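Side-chain contacts in 2,3-bisphosphoglycerate-independent phosphoglycerate mutase (Pyrococcus horikoshii, PDB 2ZKT), which probably catalyses the interconversion of 2-phosphoglycerate and 3-phosphoglycerate in glycolysis without needing 2,3-bisphosphoglycerate as a cofactor: residues 27-31 against 32-36; 328-331 against 332-336. All coordinates share one frame; numbering follows the deposited sequence.

In the fold
Along the chain, interaction 1 comes first, in the segment that follows strand 6-12 of the mixed sheet: a single turn of helix, 28-31, breaks at Ala-32 and hands over to helix 35-43. Interaction 2 opens nearly 300 residues later, where the long helix 313-331 ends and the chain turns towards strand 339-344. Each is a local turn within one continuous run of residues, so the two stand in series and neither encloses the other. Helix 313-331 connects them: interaction 1 packs along its N-terminal half and middle, through Ala-317, Ile-320 and Asp-324, while interaction 2 forms its C-terminal end. Asn-36 makes the direct bridge, lying against Gly-328 and Leu-331.

Interaction 1 of 2, residues 27-31 against 32-36; sequences TPLEY and ANTPN
The phenol ring of Tyr-31 stands off the turn that Ala-32 closes, and the amide of Ala-32 approaches it obliquely, the nearest ring atom being CG at 3.7 Å from Ala-32 N. With CG anti to the backbone N (chi1 180°), the ring projects outward from the helix, where Leu-23 of the same chain and Pro-35 of the second subunit pack on the residue. A second flat group, the carboxylate of Glu-30, folds back over the start of the helix. Its OE1 receives Thr-27 N at 2.9 Å on the anti side, moderately out of the carboxylate plane. In return Glu-30 N donates to Thr-27 OG1 over 3.2 Å, and the two reciprocal bonds make a capping box. The far end of this short helix is closed by the backbone: Ala-32 N gives its hydrogen to Pro-28 O at 2.8 Å, and the methyl CB of Ala-32 lies beside the same carbonyl. Beyond the turn the contact thins to Leu-29 CD1 facing Thr-34 CG2 at 4.5 Å. A helix of one turn is thus secured at both ends within six residues. A salt bridge from Glu-30 OE1 to Arg-381 and a hydrogen bond between Thr-27 OG1 and Glu-380 join the cap to helix 380-383. Arg-381 and the helix N-terminus would probably help keep the Glu-30 carboxylate ionised, with Glu-380 partly opposing them.

Interaction 2 of 2, residues 328-331 against 332-336; sequences GYIL and DHVDL
Tyr-329 and His-333, one turn apart at the end of helix 313-331, cross obliquely, their ring planes inclined at 52°. His-333 brings its ND1 over one face of the phenol ring, offset toward the rim. The modelled approach of the two CE1 atoms is too close to be trusted, and the fine detail of this pairing is doubtful. The first torsion of His-333 (chi1 -62°) sets CG anti to its carbonyl carbon and turns the ring back to the helix, where ND1 makes a weak hydrogen bond to Tyr-329 O at 3.0 Å. In the main chain, Asp-332 N is shared between Gly-328 O, at 3.3 Å, and Tyr-329 O, whereas His-333 N donates to Ile-330 O at 3.0 Å. Val-334 CG1 meets Ile-330 CG2 obliquely at 4.0 Å, and the rotation of the valine lets both its methyls approach Ile-330 O, CG2 at 3.3 Å. Farther along, Leu-336 CD2 returns to Leu-331 CD2 at 4.3 Å. Around the turn, Tyr-329 and His-333 lie against helix 280-291, Ile-330 reaches strand 6-12 at Leu-8 and Ile-10, and Leu-331 and Leu-336 both rest on Leu-40 of helix 35-43.

Interaction 1 of 2, residues 27-31 against 32-36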
loop_
_atom_site.group_PDB
_atom_site.type_symbol
_atom_site.label_atom_id
_atom_site.label_comp_id
_atom_site.label_asym_id
_atom_site.label_seq_id
_atom_site.Cartn_x
_atom_site.Cartn_y
_atom_site.Cartn_z
ATOM N N THR B 27 -6.709 8.054 0.636
ATOM C CA THR B 27 -5.609 8.925 0.270
ATOM C C THR B 27 -4.506 7.968 -0.180
ATOM O O THR B 27 -4.551 6.772 0.133
ATOM C CB THR B 27 -5.087 9.710 1.470
ATOM O OG1 THR B 27 -4.603 8.784 2.455
ATOM C CG2 THR B 27 -6.201 10.590 2.067
ATOM N N PRO B 28 -3.512 8.476 -0.931
ATOM C CA PRO B 28 -2.403 7.631 -1.403
ATOM C C PRO B 28 -1.758 6.848 -0.252
ATOM O O PRO B 28 -1.401 5.680 -0.409
ATOM C CB PRO B 28 -1.441 8.652 -2.023
ATOM C CG PRO B 28 -2.399 9.646 -2.628
ATOM C CD PRO B 28 -3.432 9.829 -1.522
ATOM N N LEU B 29 -1.614 7.497 0.901
ATOM C CA LEU B 29 -1.006 6.858 2.063
ATOM C C LEU B 29 -1.849 5.707 2.591
ATOM O O LEU B 29 -1.308 4.682 3.000
ATOM C CB LEU B 29 -0.788 7.874 3.202
ATOM C CG LEU B 29 -0.396 7.243 4.564
ATOM C CD1 LEU B 29 0.806 6.310 4.407
ATOM C CD2 LEU B 29 -0.080 8.361 5.560
ATOM N N GLU B 30 -3.169 5.872 2.577
ATOM C CA GLU B 30 -4.052 4.825 3.077
ATOM C C GLU B 30 -4.092 3.661 2.085
ATOM O O GLU B 30 -3.918 2.496 2.467
ATOM C CB GLU B 30 -5.464 5.396 3.322
ATOM C CG GLU B 30 -5.506 6.429 4.448
ATOM C CD GLU B 30 -6.789 7.260 4.460
ATOM O OE1 GLU B 30 -7.372 7.482 3.366
ATOM O OE2 GLU B 30 -7.206 7.712 5.564
ATOM N N TYR B 31 -4.286 4.009 0.808
ATOM C CA TYR B 31 -4.358 3.058 -0.309
ATOM C C TYR B 31 -3.059 2.246 -0.455
ATOM O O TYR B 31 -3.094 1.035 -0.611
ATOM C CB TYR B 31 -4.630 3.837 -1.610
ATOM C CG TYR B 31 -4.733 2.993 -2.867
ATOM C CD1 TYR B 31 -5.913 2.312 -3.182
ATOM C CD2 TYR B 31 -3.655 2.888 -3.754
ATOM C CE1 TYR B 31 -6.020 1.549 -4.345
ATOM C CE2 TYR B 31 -3.752 2.124 -4.926
ATOM C CZ TYR B 31 -4.939 1.459 -5.214
ATOM O OH TYR B 31 -5.053 0.702 -6.370
ATOM N N ALA B 32 -1.916 2.935 -0.403
ATOM C CA ALA B 32 -0.605 2.298 -0.544
ATOM C C ALA B 32 -0.397 1.182 0.467
ATOM O O ALA B 32 -0.787 1.303 1.618
ATOM C CB ALA B 32 0.504 3.352 -0.389
ATOM N N ASN B 33 0.224 0.089 0.031
ATOM C CA ASN B 33 0.501 -1.034 0.921
ATOM C C ASN B 33 1.745 -0.663 1.739
ATOM O O ASN B 33 2.863 -0.636 1.217
ATOM C CB ASN B 33 0.748 -2.304 0.088
ATOM C CG ASN B 33 1.067 -3.520 0.944
ATOM O OD1 ASN B 33 0.389 -3.790 1.934
ATOM N ND2 ASN B 33 2.098 -4.265 0.554
ATOM N N THR B 34 1.536 -0.380 3.027
ATOM C CA THR B 34 2.620 0.031 3.925
ATOM C C THR B 34 2.612 -0.769 5.229
ATOM O O THR B 34 2.407 -0.208 6.314
ATOM C CB THR B 34 2.478 1.528 4.281
ATOM O OG1 THR B 34 1.232 1.730 4.975
ATOM C CG2 THR B 34 2.466 2.385 3.012
ATOM N N PRO B 35 2.881 -2.086 5.148
ATOM C CA PRO B 35 2.883 -2.931 6.352
ATOM C C PRO B 35 3.811 -2.503 7.495
ATOM O O PRO B 35 3.515 -2.773 8.656
ATOM C CB PRO B 35 3.233 -4.313 5.795
ATOM C CG PRO B 35 4.157 -3.987 4.653
ATOM C CD PRO B 35 3.430 -2.824 3.986
ATOM N N ASN B 36 4.931 -1.841 7.176
ATOM C CA ASN B 36 5.886 -1.408 8.207
ATOM C C ASN B 36 5.410 -0.190 9.006
ATOM O O ASN B 36 5.515 -0.166 10.235
ATOM C CB ASN B 36 7.267 -1.146 7.578
ATOM C CG ASN B 36 7.981 -2.449 7.187
ATOM O OD1 ASN B 36 8.361 -3.237 8.049
ATOM N ND2 ASN B 36 8.141 -2.680 5.882
#

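Interaction 2 of 2, residues 328-331 against 332-336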
loop_
_atom_site.group_PDB
_atom_site.type_symbol
_atom_site.label_atom_id
_atom_site.label_comp_id
_atom_site.label_asym_id
_atom_site.label_seq_id
_atom_site.Cartn_x
_atom_site.Cartn_y
_atom_site.Cartn_z
ATOM N N GLY B 328 11.217 -0.345 6.449
ATOM C CA GLY B 328 11.315 -1.747 6.841
ATOM C C GLY B 328 12.768 -2.176 7.028
ATOM O O GLY B 328 13.089 -2.966 7.924
ATOM N N TYR B 329 13.656 -1.660 6.181
ATOM C CA TYR B 329 15.077 -1.986 6.295
ATOM C C TYR B 329 15.600 -1.457 7.643
ATOM O O TYR B 329 16.207 -2.202 8.426
ATOM C CB TYR B 329 15.872 -1.339 5.148
ATOM C CG TYR B 329 17.374 -1.516 5.284
ATOM C CD1 TYR B 329 18.001 -2.710 4.892
ATOM C CD2 TYR B 329 18.162 -0.514 5.860
ATOM C CE1 TYR B 329 19.374 -2.896 5.078
ATOM C CE2 TYR B 329 19.533 -0.691 6.056
ATOM C CZ TYR B 329 20.136 -1.882 5.665
ATOM O OH TYR B 329 21.489 -2.057 5.888
ATOM N N ILE B 330 15.356 -0.169 7.913
ATOM C CA ILE B 330 15.803 0.448 9.159
ATOM C C ILE B 330 15.321 -0.311 10.389
ATOM O O ILE B 330 16.097 -0.544 11.323
ATOM C CB ILE B 330 15.321 1.915 9.279
ATOM C CG1 ILE B 330 15.933 2.758 8.153
ATOM C CG2 ILE B 330 15.704 2.478 10.642
ATOM C CD1 ILE B 330 15.335 4.157 8.030
ATOM N N LEU B 331 14.041 -0.688 10.400
ATOM C CA LEU B 331 13.485 -1.415 11.542
ATOM C C LEU B 331 14.198 -2.747 11.799
ATOM O O LEU B 331 14.270 -3.205 12.949
ATOM C CB LEU B 331 11.978 -1.673 11.342
ATOM C CG LEU B 331 11.060 -0.439 11.302
ATOM C CD1 LEU B 331 9.604 -0.893 11.234
ATOM C CD2 LEU B 331 11.284 0.425 12.546
ATOM N N ASP B 332 14.720 -3.366 10.736
ATOM C CA ASP B 332 15.417 -4.651 10.871
ATOM C C ASP B 332 16.826 -4.513 11.436
ATOM O O ASP B 332 17.468 -5.516 11.752
ATOM C CB ASP B 332 15.508 -5.381 9.518
ATOM C CG ASP B 332 14.165 -5.910 9.041
ATOM O OD1 ASP B 332 13.382 -6.396 9.893
ATOM O OD2 ASP B 332 13.896 -5.857 7.818
ATOM N N HIS B 333 17.306 -3.273 11.566
ATOM C CA HIS B 333 18.660 -3.045 12.073
ATOM C C HIS B 333 18.737 -2.146 13.302
ATOM O O HIS B 333 19.829 -1.717 13.682
ATOM C CB HIS B 333 19.535 -2.450 10.963
ATOM C CG HIS B 333 19.695 -3.353 9.776
ATOM N ND1 HIS B 333 19.068 -3.117 8.564
ATOM C CD2 HIS B 333 20.437 -4.478 9.600
ATOM C CE1 HIS B 333 19.416 -4.057 7.697
ATOM N NE2 HIS B 333 20.247 -4.895 8.300
ATOM N N VAL B 334 17.595 -1.853 13.924
ATOM C CA VAL B 334 17.600 -0.997 15.115
ATOM C C VAL B 334 16.694 -1.540 16.213
ATOM O O VAL B 334 15.709 -2.233 15.941
ATOM C CB VAL B 334 17.141 0.456 14.788
ATOM C CG1 VAL B 334 17.965 1.017 13.638
ATOM C CG2 VAL B 334 15.644 0.479 14.456
ATOM N N ASP B 335 17.044 -1.219 17.458
ATOM C CA ASP B 335 16.267 -1.642 18.620
ATOM C C ASP B 335 15.378 -0.453 19.011
ATOM O O ASP B 335 15.881 0.647 19.291
ATOM C CB ASP B 335 17.222 -2.018 19.768
ATOM C CG ASP B 335 16.491 -2.390 21.055
ATOM O OD1 ASP B 335 15.399 -2.996 20.988
ATOM O OD2 ASP B 335 17.026 -2.085 22.144
ATOM N N LEU B 336 14.059 -0.661 19.008
ATOM C CA LEU B 336 13.151 0.440 19.310
ATOM C C LEU B 336 13.184 0.878 20.791
ATOM O O LEU B 336 12.711 1.946 21.157
ATOM C CB LEU B 336 11.741 0.010 18.910
ATOM C CG LEU B 336 11.569 -0.006 17.386
ATOM C CD1 LEU B 336 10.163 -0.435 16.958
ATOM C CD2 LEU B 336 11.809 1.373 16.757
#